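Local coordinates for protein alanine racemase (Actinobacillus succinogenes, PDB 3C3K) that has the two-lobed fold of periplasmic binding proteins and probably binds a small ligand between its lobes, although its own ligand is not established, at residues Glu47-Leu50 with Ala51-Arg54; Ala135-Tyr138 with Ala139-Glu143; Thr33-Asn37 with Gly38-Leu42; Thr70-Ala73 with Leu74-Pro78. All coordinates share one frame; numbering follows the deposited sequence.

Interaction 1: residues Glu47-Leu50 with Ala51-Arg54; sequences ESDL and ARSR
Asp49 caps the start of helix 50-56, and Arg52 of the first turn runs back over it to Glu47. This is an N-cap in a Rossmann-like lobe of the periplasmic binding protein fold. The carboxylate of Asp49 stands anti to its own backbone N (chi1 179°), which turns OD1 toward the first turn. Asp49 OD1 accepts from Ala51 N at 3.0 Å and, weakly, from Arg52 N at 3.4 Å. One oxygen thus serves two N-H groups of the first turn, the second weakly.

Arg52 can be followed outward. Arg52 CB lies 3.4 Å from Asp49 O. Arg52 CG packs against Asp49 CG at 4.1 Å. Beyond that the chain is extended and crosses the Asp49 side chain at about a right angle. Arg52 NE is 4.2 Å from Asp49 OD2, but this oxygen sits over a face of the guanidinium, so only the charges attract. NE instead forms a salt bridge with Glu35 of the second subunit. At the tip, Arg52 NH1 makes a salt bridge with Glu47 OE1 at 2.6 Å. The carboxylate and guanidinium planes are 18° apart, nearly coplanar, and OE1 uses its anti lone pair. NH1 also bonds weakly to Asn45 O.

Asp49 O, the next acceptor, takes Ser53 N in its carbonyl plane. Ser53 OG is also near that oxygen, but its main partner is Glu76. Leu50, the residue after the cap, puts CD2 over one face of the Arg54 guanidinium, one turn on. The contact is made near the rim of that group, with Leu50 CD2 3.5 Å from Arg54 NH1.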
loop_
_atom_site.group_PDB
_atom_site.type_symbol
_atom_site.label_atom_id
_atom_site.label_comp_id
_atom_site.label_asym_id
_atom_site.label_seq_id
_atom_site.Cartn_x
_atom_site.Cartn_y
_atom_site.Cartn_z
ATOM N N GLU B 47 -10.960 7.677 -4.992
ATOM C CA GLU B 47 -11.533 6.431 -5.575
ATOM C C GLU B 47 -12.636 6.655 -6.587
ATOM O O GLU B 47 -13.690 5.937 -6.568
ATOM C CB GLU B 47 -12.092 5.545 -4.473
ATOM C CG GLU B 47 -11.096 5.284 -3.375
ATOM C CD GLU B 47 -11.582 4.232 -2.383
ATOM O OE1 GLU B 47 -12.142 4.556 -1.320
ATOM O OE2 GLU B 47 -11.383 3.055 -2.670
ATOM N N SER B 48 -12.447 7.677 -7.424
ATOM C CA SER B 48 -13.412 8.051 -8.424
ATOM C C SER B 48 -14.829 8.188 -7.912
ATOM O O SER B 48 -15.810 7.832 -8.586
ATOM C CB SER B 48 -13.338 7.081 -9.598
ATOM O OG SER B 48 -11.982 7.011 -10.039
ATOM N N ASP B 49 -14.922 8.685 -6.693
ATOM C CA ASP B 49 -16.159 9.025 -6.020
ATOM C C ASP B 49 -16.305 10.515 -6.163
ATOM O O ASP B 49 -15.463 11.295 -5.661
ATOM C CB ASP B 49 -16.017 8.664 -4.540
ATOM C CG ASP B 49 -17.232 9.001 -3.735
ATOM O OD1 ASP B 49 -17.932 9.984 -4.077
ATOM O OD2 ASP B 49 -17.489 8.276 -2.747
ATOM N N LEU B 50 -17.355 10.908 -6.870
ATOM C CA LEU B 50 -17.489 12.292 -7.319
ATOM C C LEU B 50 -17.671 13.242 -6.168
ATOM O O LEU B 50 -17.156 14.377 -6.217
ATOM C CB LEU B 50 -18.653 12.417 -8.270
ATOM C CG LEU B 50 -18.829 13.748 -8.968
ATOM C CD1 LEU B 50 -17.632 14.056 -9.818
ATOM C CD2 LEU B 50 -20.101 13.602 -9.864
ATOM N N ALA B 51 -18.339 12.755 -5.119
ATOM C CA ALA B 51 -18.592 13.597 -3.965
ATOM C C ALA B 51 -17.275 13.869 -3.264
ATOM O O ALA B 51 -17.017 14.996 -2.857
ATOM C CB ALA B 51 -19.592 12.967 -3.027
ATOM N N ARG B 52 -16.449 12.836 -3.098
ATOM C CA ARG B 52 -15.104 13.055 -2.542
ATOM C C ARG B 52 -14.283 14.036 -3.377
ATOM O O ARG B 52 -13.634 14.904 -2.853
ATOM C CB ARG B 52 -14.340 11.740 -2.458
ATOM C CG ARG B 52 -14.669 10.952 -1.279
ATOM C CD ARG B 52 -13.702 9.781 -1.145
ATOM N NE ARG B 52 -14.218 8.803 -0.211
ATOM C CZ ARG B 52 -13.858 7.518 -0.147
ATOM N NH1 ARG B 52 -12.945 7.016 -0.986
ATOM N NH2 ARG B 52 -14.423 6.731 0.769
ATOM N N SER B 53 -14.310 13.885 -4.698
ATOM C CA SER B 53 -13.531 14.739 -5.578
ATOM C C SER B 53 -13.944 16.184 -5.460
ATOM O O SER B 53 -13.095 17.063 -5.310
ATOM C CB SER B 53 -13.751 14.344 -7.007
ATOM O OG SER B 53 -13.436 12.985 -7.148
ATOM N N ARG B 54 -15.245 16.424 -5.548
ATOM C CA ARG B 54 -15.752 17.778 -5.454
ATOM C C ARG B 54 -15.309 18.431 -4.164
ATOM O O ARG B 54 -14.955 19.633 -4.108
ATOM C CB ARG B 54 -17.276 17.762 -5.540
ATOM C CG ARG B 54 -17.740 17.639 -6.957
ATOM C CD ARG B 54 -19.277 17.715 -7.115
ATOM N NE ARG B 54 -19.518 17.737 -8.557
ATOM C CZ ARG B 54 -20.545 17.177 -9.198
ATOM N NH1 ARG B 54 -21.502 16.528 -8.532
ATOM N NH2 ARG B 54 -20.593 17.276 -10.529
#

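Interaction 2: residues Ala135-Tyr138 with Ala139-Glu143; sequences AYQY and AQHRE
Tyr138 and Arg142 lie side by side and point the same way, one helical turn apart. The ring and the guanidinium are 26° apart. Tyr138 CD1 sits over one face of the guanidinium, toward its rim, 3.8 Å from Arg142 CZ. Arg142 NH2 also forms a salt bridge with Asp108 and a hydrogen bond to a bound glycerol, probably from the crystallisation liquor. Phe219 adds a cation-pi contact.

A CH-pi contact joins Gln137 and His141. Gln137 CG lies over the imidazole face, 3.8 Å from the ring centroid of His141. The CG of Gln137 is anti to the backbone N (chi1 -168°), and the extended chain carries the amide past the ring at its NE2 corner, the two planes 30° apart. Gln137 NE2 and His141 NE2 come within 3.1 Å, but the angle is poor and no hydrogen bond forms.

These residues open helix 137-152, the crossover of the beta-alpha-beta unit between strands 127-131 and 159-162. Tyr136 is its N-cap residue.

The backbone bonds are helical. Tyr136 O accepts from Gln140 N at 3.1 Å and more weakly from Ala139 N. Gln137 O takes His141 N at 2.8 Å, and Tyr138 O takes Arg142 N at 3.0 Å.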
loop_
_atom_site.group_PDB
_atom_site.type_symbol
_atom_site.label_atom_id
_atom_site.label_comp_id
_atom_site.label_asym_id
_atom_site.label_seq_id
_atom_site.Cartn_x
_atom_site.Cartn_y
_atom_site.Cartn_z
ATOM N N ALA B 135 -15.057 1.294 -14.399
ATOM C CA ALA B 135 -15.175 2.747 -14.531
ATOM C C ALA B 135 -13.826 3.302 -15.066
ATOM O O ALA B 135 -13.807 4.322 -15.745
ATOM C CB ALA B 135 -15.523 3.408 -13.129
ATOM N N TYR B 136 -12.708 2.598 -14.816
ATOM C CA TYR B 136 -11.393 3.062 -15.310
ATOM C C TYR B 136 -11.119 2.658 -16.744
ATOM O O TYR B 136 -11.304 1.473 -17.135
ATOM C CB TYR B 136 -10.285 2.599 -14.409
ATOM C CG TYR B 136 -10.385 3.182 -13.009
ATOM C CD1 TYR B 136 -11.228 2.619 -12.042
ATOM C CD2 TYR B 136 -9.622 4.312 -12.649
ATOM C CE1 TYR B 136 -11.331 3.204 -10.755
ATOM C CE2 TYR B 136 -9.692 4.859 -11.373
ATOM C CZ TYR B 136 -10.524 4.316 -10.431
ATOM O OH TYR B 136 -10.591 4.896 -9.157
ATOM N N GLN B 137 -10.676 3.630 -17.549
ATOM C CA GLN B 137 -10.490 3.332 -18.970
ATOM C C GLN B 137 -9.368 2.306 -19.082
ATOM O O GLN B 137 -9.392 1.418 -19.941
ATOM C CB GLN B 137 -10.219 4.584 -19.826
ATOM C CG GLN B 137 -10.325 4.307 -21.320
ATOM C CD GLN B 137 -9.911 5.461 -22.232
ATOM O OE1 GLN B 137 -10.748 5.963 -22.971
ATOM N NE2 GLN B 137 -8.625 5.864 -22.209
ATOM N N TYR B 138 -8.394 2.357 -18.193
ATOM C CA TYR B 138 -7.398 1.334 -18.366
ATOM C C TYR B 138 -8.010 -0.069 -18.153
ATOM O O TYR B 138 -7.586 -1.013 -18.777
ATOM C CB TYR B 138 -6.173 1.536 -17.503
ATOM C CG TYR B 138 -6.415 1.698 -16.022
ATOM C CD1 TYR B 138 -6.636 0.591 -15.173
ATOM C CD2 TYR B 138 -6.299 2.971 -15.428
ATOM C CE1 TYR B 138 -6.827 0.800 -13.762
ATOM C CE2 TYR B 138 -6.477 3.166 -14.073
ATOM C CZ TYR B 138 -6.705 2.087 -13.252
ATOM O OH TYR B 138 -6.813 2.383 -11.892
ATOM N N ALA B 139 -8.995 -0.208 -17.275
ATOM C CA ALA B 139 -9.540 -1.556 -17.088
ATOM C C ALA B 139 -10.345 -1.965 -18.316
ATOM O O ALA B 139 -10.384 -3.164 -18.691
ATOM C CB ALA B 139 -10.358 -1.684 -15.794
ATOM N N GLN B 140 -10.968 -0.988 -18.960
ATOM C CA GLN B 140 -11.724 -1.243 -20.207
ATOM C C GLN B 140 -10.760 -1.665 -21.353
ATOM O O GLN B 140 -11.021 -2.618 -22.094
ATOM C CB GLN B 140 -12.465 0.015 -20.594
ATOM C CG GLN B 140 -13.665 0.417 -19.616
ATOM C CD GLN B 140 -14.156 1.800 -19.960
ATOM O OE1 GLN B 140 -14.224 2.125 -21.106
ATOM N NE2 GLN B 140 -14.418 2.624 -18.974
ATOM N N HIS B 141 -9.637 -0.974 -21.460
ATOM C CA HIS B 141 -8.674 -1.209 -22.531
ATOM C C HIS B 141 -8.015 -2.574 -22.354
ATOM O O HIS B 141 -7.690 -3.266 -23.350
ATOM C CB HIS B 141 -7.543 -0.173 -22.456
ATOM C CG HIS B 141 -7.891 1.145 -23.065
ATOM N ND1 HIS B 141 -9.020 1.338 -23.838
ATOM C CD2 HIS B 141 -7.268 2.337 -23.010
ATOM C CE1 HIS B 141 -9.064 2.588 -24.249
ATOM N NE2 HIS B 141 -7.997 3.212 -23.782
ATOM N N ARG B 142 -7.745 -2.949 -21.100
ATOM C CA ARG B 142 -7.099 -4.247 -20.866
ATOM C C ARG B 142 -8.091 -5.322 -21.224
ATOM O O ARG B 142 -7.725 -6.297 -21.820
ATOM C CB ARG B 142 -6.563 -4.407 -19.420
ATOM C CG ARG B 142 -5.252 -3.514 -19.103
ATOM C CD ARG B 142 -4.948 -3.444 -17.556
ATOM N NE ARG B 142 -4.122 -2.264 -17.323
ATOM C CZ ARG B 142 -3.814 -1.741 -16.154
ATOM N NH1 ARG B 142 -4.156 -2.362 -15.020
ATOM N NH2 ARG B 142 -3.086 -0.624 -16.136
ATOM N N GLU B 143 -9.363 -5.132 -20.884
ATOM C CA GLU B 143 -10.402 -6.097 -21.271
ATOM C C GLU B 143 -10.584 -6.222 -22.798
ATOM O O GLU B 143 -10.705 -7.329 -23.269
ATOM C CB GLU B 143 -11.728 -5.797 -20.537
ATOM C CG GLU B 143 -12.850 -6.777 -20.834
ATOM C CD GLU B 143 -14.096 -6.645 -19.950
ATOM O OE1 GLU B 143 -14.010 -6.640 -18.712
ATOM O OE2 GLU B 143 -15.218 -6.610 -20.500
#

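Interaction 3: residues Thr33-Asn37 with Gly38-Leu42; sequences TAEKN and GYRIL
Glu35 and Arg40 meet at about a right angle. Their carboxylate and guanidinium planes are 87° apart. Arg40 NH1 donates to Glu35 OE2 at 2.8 Å in a salt bridge. The oxygen lies near the guanidinium plane, but the N-H comes from above the carboxylate plane. A bend at chi2 (-70°) brings the Arg40 chain back toward the helix. OE2 also accepts from a water that in turn accepts from Ile41 N. The other oxygen, OE1, forms a salt bridge with Arg52 of the second subunit.

The two segments form the turn from helix 21-35 into strand 39-45, the second half of a beta-alpha-beta unit that begins with strand 9-15. Gly38 takes a positive phi (85°) at the corner. Ala34 O is gripped twice, by Asn37 N and by Tyr39 N, each at 3.0 Å. The two donors reach it from opposite faces of its carbonyl plane. Asn37 ND2 bonds straight back to Thr33 O at 2.9 Å.

Beneath the turn, Ala34 CB touches Tyr39 CB at 4.0 Å. Ala34 CB meets Ile41 CD1 more tightly, at 3.5 Å. The Tyr39 ring leans past Asn37 O, and its hydroxyl bonds to Asp66.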
loop_
_atom_site.group_PDB
_atom_site.type_symbol
_atom_site.label_atom_id
_atom_site.label_comp_id
_atom_site.label_asym_id
_atom_site.label_seq_id
_atom_site.Cartn_x
_atom_site.Cartn_y
_atom_site.Cartn_z
ATOM N N THR B 33 9.685 14.697 -7.231
ATOM C CA THR B 33 9.778 15.888 -8.087
ATOM C C THR B 33 9.216 17.118 -7.453
ATOM O O THR B 33 9.832 18.164 -7.562
ATOM C CB THR B 33 9.320 15.638 -9.516
ATOM O OG1 THR B 33 10.156 14.586 -10.038
ATOM C CG2 THR B 33 9.506 16.883 -10.394
ATOM N N ALA B 34 8.067 17.005 -6.776
ATOM C CA ALA B 34 7.427 18.173 -6.154
ATOM C C ALA B 34 8.341 18.791 -5.106
ATOM O O ALA B 34 8.507 20.009 -5.105
ATOM C CB ALA B 34 6.020 17.814 -5.573
ATOM N N GLU B 35 9.023 17.980 -4.276
ATOM C CA GLU B 35 9.717 18.536 -3.139
ATOM C C GLU B 35 11.072 19.160 -3.520
ATOM O O GLU B 35 11.652 19.882 -2.705
ATOM C CB GLU B 35 9.897 17.508 -2.027
ATOM C CG GLU B 35 8.566 16.926 -1.544
ATOM C CD GLU B 35 8.617 16.216 -0.183
ATOM O OE1 GLU B 35 9.472 15.341 0.015
ATOM O OE2 GLU B 35 7.751 16.487 0.666
ATOM N N LYS B 36 11.545 18.911 -4.744
ATOM C CA LYS B 36 12.716 19.617 -5.326
ATOM C C LYS B 36 12.355 20.957 -5.922
ATOM O O LYS B 36 13.247 21.754 -6.293
ATOM C CB LYS B 36 13.323 18.830 -6.488
ATOM C CG LYS B 36 14.075 17.585 -6.043
ATOM C CD LYS B 36 15.383 17.885 -5.216
ATOM C CE LYS B 36 16.120 16.583 -4.881
ATOM N NZ LYS B 36 17.201 16.977 -3.913
ATOM N N ASN B 37 11.057 21.175 -6.065
ATOM C CA ASN B 37 10.529 22.365 -6.680
ATOM C C ASN B 37 9.734 23.231 -5.754
ATOM O O ASN B 37 8.985 24.078 -6.240
ATOM C CB ASN B 37 9.712 21.967 -7.881
ATOM C CG ASN B 37 10.591 21.566 -9.034
ATOM O OD1 ASN B 37 11.109 22.423 -9.733
ATOM N ND2 ASN B 37 10.774 20.276 -9.242
ATOM N N GLY B 38 9.854 22.998 -4.441
ATOM C CA GLY B 38 9.261 23.887 -3.453
ATOM C C GLY B 38 7.808 23.541 -3.173
ATOM O O GLY B 38 7.004 24.391 -2.745
ATOM N N TYR B 39 7.442 22.300 -3.400
ATOM C CA TYR B 39 6.063 21.895 -3.097
ATOM C C TYR B 39 6.044 20.729 -2.163
ATOM O O TYR B 39 6.917 19.887 -2.241
ATOM C CB TYR B 39 5.341 21.524 -4.386
ATOM C CG TYR B 39 5.012 22.723 -5.223
ATOM C CD1 TYR B 39 3.822 23.432 -5.022
ATOM C CD2 TYR B 39 5.850 23.134 -6.244
ATOM C CE1 TYR B 39 3.520 24.555 -5.753
ATOM C CE2 TYR B 39 5.550 24.272 -6.986
ATOM C CZ TYR B 39 4.359 24.949 -6.738
ATOM O OH TYR B 39 4.023 26.052 -7.473
ATOM N N ARG B 40 5.032 20.697 -1.297
ATOM C CA ARG B 40 4.629 19.506 -0.572
ATOM C C ARG B 40 3.261 19.005 -1.083
ATOM O O ARG B 40 2.559 19.697 -1.830
ATOM C CB ARG B 40 4.523 19.807 0.942
ATOM C CG ARG B 40 5.717 20.545 1.522
ATOM C CD ARG B 40 6.891 19.598 1.529
ATOM N NE ARG B 40 8.061 20.185 2.152
ATOM C CZ ARG B 40 9.159 19.521 2.488
ATOM N NH1 ARG B 40 9.299 18.223 2.224
ATOM N NH2 ARG B 40 10.154 20.196 3.026
ATOM N N ILE B 41 2.882 17.812 -0.663
ATOM C CA ILE B 41 1.834 17.083 -1.342
ATOM C C ILE B 41 0.669 16.803 -0.400
ATOM O O ILE B 41 0.872 16.323 0.706
ATOM C CB ILE B 41 2.442 15.733 -1.866
ATOM C CG1 ILE B 41 3.563 15.986 -2.923
ATOM C CG2 ILE B 41 1.399 14.816 -2.402
ATOM C CD1 ILE B 41 3.053 16.701 -4.158
ATOM N N LEU B 42 -0.555 17.103 -0.823
ATOM C CA LEU B 42 -1.711 16.644 -0.059
ATOM C C LEU B 42 -2.405 15.573 -0.873
ATOM O O LEU B 42 -2.557 15.725 -2.119
ATOM C CB LEU B 42 -2.669 17.767 0.225
ATOM C CG LEU B 42 -2.431 18.758 1.348
ATOM C CD1 LEU B 42 -3.554 19.773 1.259
ATOM C CD2 LEU B 42 -2.379 18.091 2.717
HETATM O O HOH W 1 5.122 16.267 0.707
HETATM O O HOH W 2 11.910 22.387 -2.700
#

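Interaction 4: residues Thr70-Ala73 with Leu74-Pro78; sequences TMDA and LSELP
The loop that leads from strand 68-70 into helix 77-84 turns back on itself, and the carboxylates of Asp72 and Glu76 meet across it. Asp72 OD2 lies 2.5 Å from Glu76 OE1, with the two carboxylate planes 56° apart. With two acid oxygens this close, one of the two groups probably holds a proton and donates it to the other. Glu76 OE1 also comes over the Asp72 CB, at 3.0 Å. In Glu76, CG anti to the backbone N (chi1 -161°) and an extended chain bring OE1 to Asp72. Its other oxygen, OE2, is bonded to Ser53 of helix 50-56.

A water joins the same acid to the strand end. It donates to Glu76 OE1 at 2.7 Å and is 2.8 Å from Thr70 OG1. Thr70 OG1 accepts from Asp72 N at 3.1 Å, which makes an ST turn at the C-terminal end of the strand. In the periplasmic binding protein fold, loops at the C-terminal ends of the parallel strands border the cleft between the lobes.

The backbone closes the loop as well. Ala73 O accepts from Glu76 N at 3.0 Å, and the donor stands above the carbonyl plane. On the apolar side, Thr70 CG2 packs against Leu77 CD1 at 3.9 Å. Leu77 also touches Trp89 and Gln91 of the neighbouring strand. Leu74 N bonds to Glu94, and Asp72 O to Gln91.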
loop_
_atom_site.group_PDB
_atom_site.type_symbol
_atom_site.label_atom_id
_atom_site.label_comp_id
_atom_site.label_asym_id
_atom_site.label_seq_id
_atom_site.Cartn_x
_atom_site.Cartn_y
_atom_site.Cartn_z
ATOM N N THR B 70 -4.549 13.936 -10.893
ATOM C CA THR B 70 -5.603 12.960 -10.648
ATOM C C THR B 70 -5.243 11.574 -11.248
ATOM O O THR B 70 -4.675 11.489 -12.326
ATOM C CB THR B 70 -7.004 13.450 -11.150
ATOM O OG1 THR B 70 -7.994 12.502 -10.680
ATOM C CG2 THR B 70 -7.069 13.628 -12.700
ATOM N N MET B 71 -5.539 10.510 -10.493
ATOM C CA MET B 71 -5.391 9.186 -10.953
ATOM C C MET B 71 -6.842 8.584 -11.069
ATOM O O MET B 71 -6.993 7.402 -11.344
ATOM C CB MET B 71 -4.530 8.349 -9.986
ATOM C CG MET B 71 -3.140 8.991 -9.487
ATOM S SD MET B 71 -2.324 7.824 -8.272
ATOM C CE MET B 71 -1.904 6.660 -9.444
ATOM N N ASP B 72 -7.886 9.422 -10.977
ATOM C CA ASP B 72 -9.264 8.886 -11.131
ATOM C C ASP B 72 -9.688 8.485 -12.530
ATOM O O ASP B 72 -9.016 8.827 -13.539
ATOM C CB ASP B 72 -10.260 9.914 -10.620
ATOM C CG ASP B 72 -10.357 9.940 -9.096
ATOM O OD1 ASP B 72 -9.798 9.056 -8.466
ATOM O OD2 ASP B 72 -11.117 10.795 -8.562
ATOM N N ALA B 73 -10.831 7.783 -12.608
ATOM C CA ALA B 73 -11.387 7.370 -13.892
ATOM C C ALA B 73 -11.505 8.574 -14.830
ATOM O O ALA B 73 -11.908 9.699 -14.412
ATOM C CB ALA B 73 -12.785 6.681 -13.710
ATOM N N LEU B 74 -11.131 8.329 -16.088
ATOM C CA LEU B 74 -11.117 9.328 -17.168
ATOM C C LEU B 74 -12.427 10.028 -17.295
ATOM O O LEU B 74 -12.452 11.209 -17.541
ATOM C CB LEU B 74 -10.825 8.614 -18.512
ATOM C CG LEU B 74 -10.603 9.451 -19.757
ATOM C CD1 LEU B 74 -9.316 10.191 -19.576
ATOM C CD2 LEU B 74 -10.545 8.509 -20.933
ATOM N N SER B 75 -13.542 9.318 -17.063
ATOM C CA SER B 75 -14.851 9.912 -17.239
ATOM C C SER B 75 -15.272 10.974 -16.172
ATOM O O SER B 75 -16.346 11.665 -16.278
ATOM C CB SER B 75 -15.863 8.794 -17.185
ATOM O OG SER B 75 -15.877 8.226 -15.905
ATOM N N GLU B 76 -14.427 11.105 -15.156
ATOM C CA GLU B 76 -14.624 12.109 -14.123
ATOM C C GLU B 76 -14.148 13.466 -14.626
ATOM O O GLU B 76 -14.560 14.466 -14.088
ATOM C CB GLU B 76 -13.829 11.732 -12.867
ATOM C CG GLU B 76 -14.330 12.454 -11.592
ATOM C CD GLU B 76 -13.622 12.027 -10.325
ATOM O OE1 GLU B 76 -12.346 12.093 -10.287
ATOM O OE2 GLU B 76 -14.359 11.697 -9.362
ATOM N N LEU B 77 -13.220 13.496 -15.584
ATOM C CA LEU B 77 -12.649 14.753 -16.035
ATOM C C LEU B 77 -13.719 15.763 -16.459
ATOM O O LEU B 77 -13.726 16.862 -15.940
ATOM C CB LEU B 77 -11.603 14.524 -17.125
ATOM C CG LEU B 77 -10.101 14.568 -16.819
ATOM C CD1 LEU B 77 -9.764 14.170 -15.482
ATOM C CD2 LEU B 77 -9.286 13.804 -17.883
ATOM N N PRO B 78 -14.649 15.375 -17.375
ATOM C CA PRO B 78 -15.683 16.355 -17.794
ATOM C C PRO B 78 -16.595 16.810 -16.648
ATOM O O PRO B 78 -17.054 17.944 -16.661
ATOM C CB PRO B 78 -16.439 15.630 -18.935
ATOM C CG PRO B 78 -16.205 14.211 -18.687
ATOM C CD PRO B 78 -14.802 14.098 -18.110
HETATM O O HOH W 3 -10.412 13.323 -11.710
#

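Interactions 1, 2 and 4 meet where the two lobes face each other. Interactions 1 and 4 are closest, with centres about 10 Å apart. Ser53 OG is 2.7 Å from Glu76 OE2, and Ser48 OG is 2.9 Å from Ala73 N. Ser48 OG also reaches Tyr136 OH of interaction 2 at 2.7 Å, so one serine ties the three together. Residues 135-138 pack on Ala73 and Leu74 as well. The glycerol bound by Arg142 lies beside interaction 2, and may mark a pocket. Interaction 3 touches none of the others; its nearest atoms are about 9 Å from interaction 4 and about 11 Å from interaction 1. Yet interactions 1 and 3 both reach the second subunit, through the reciprocal pair Arg52 and Glu35.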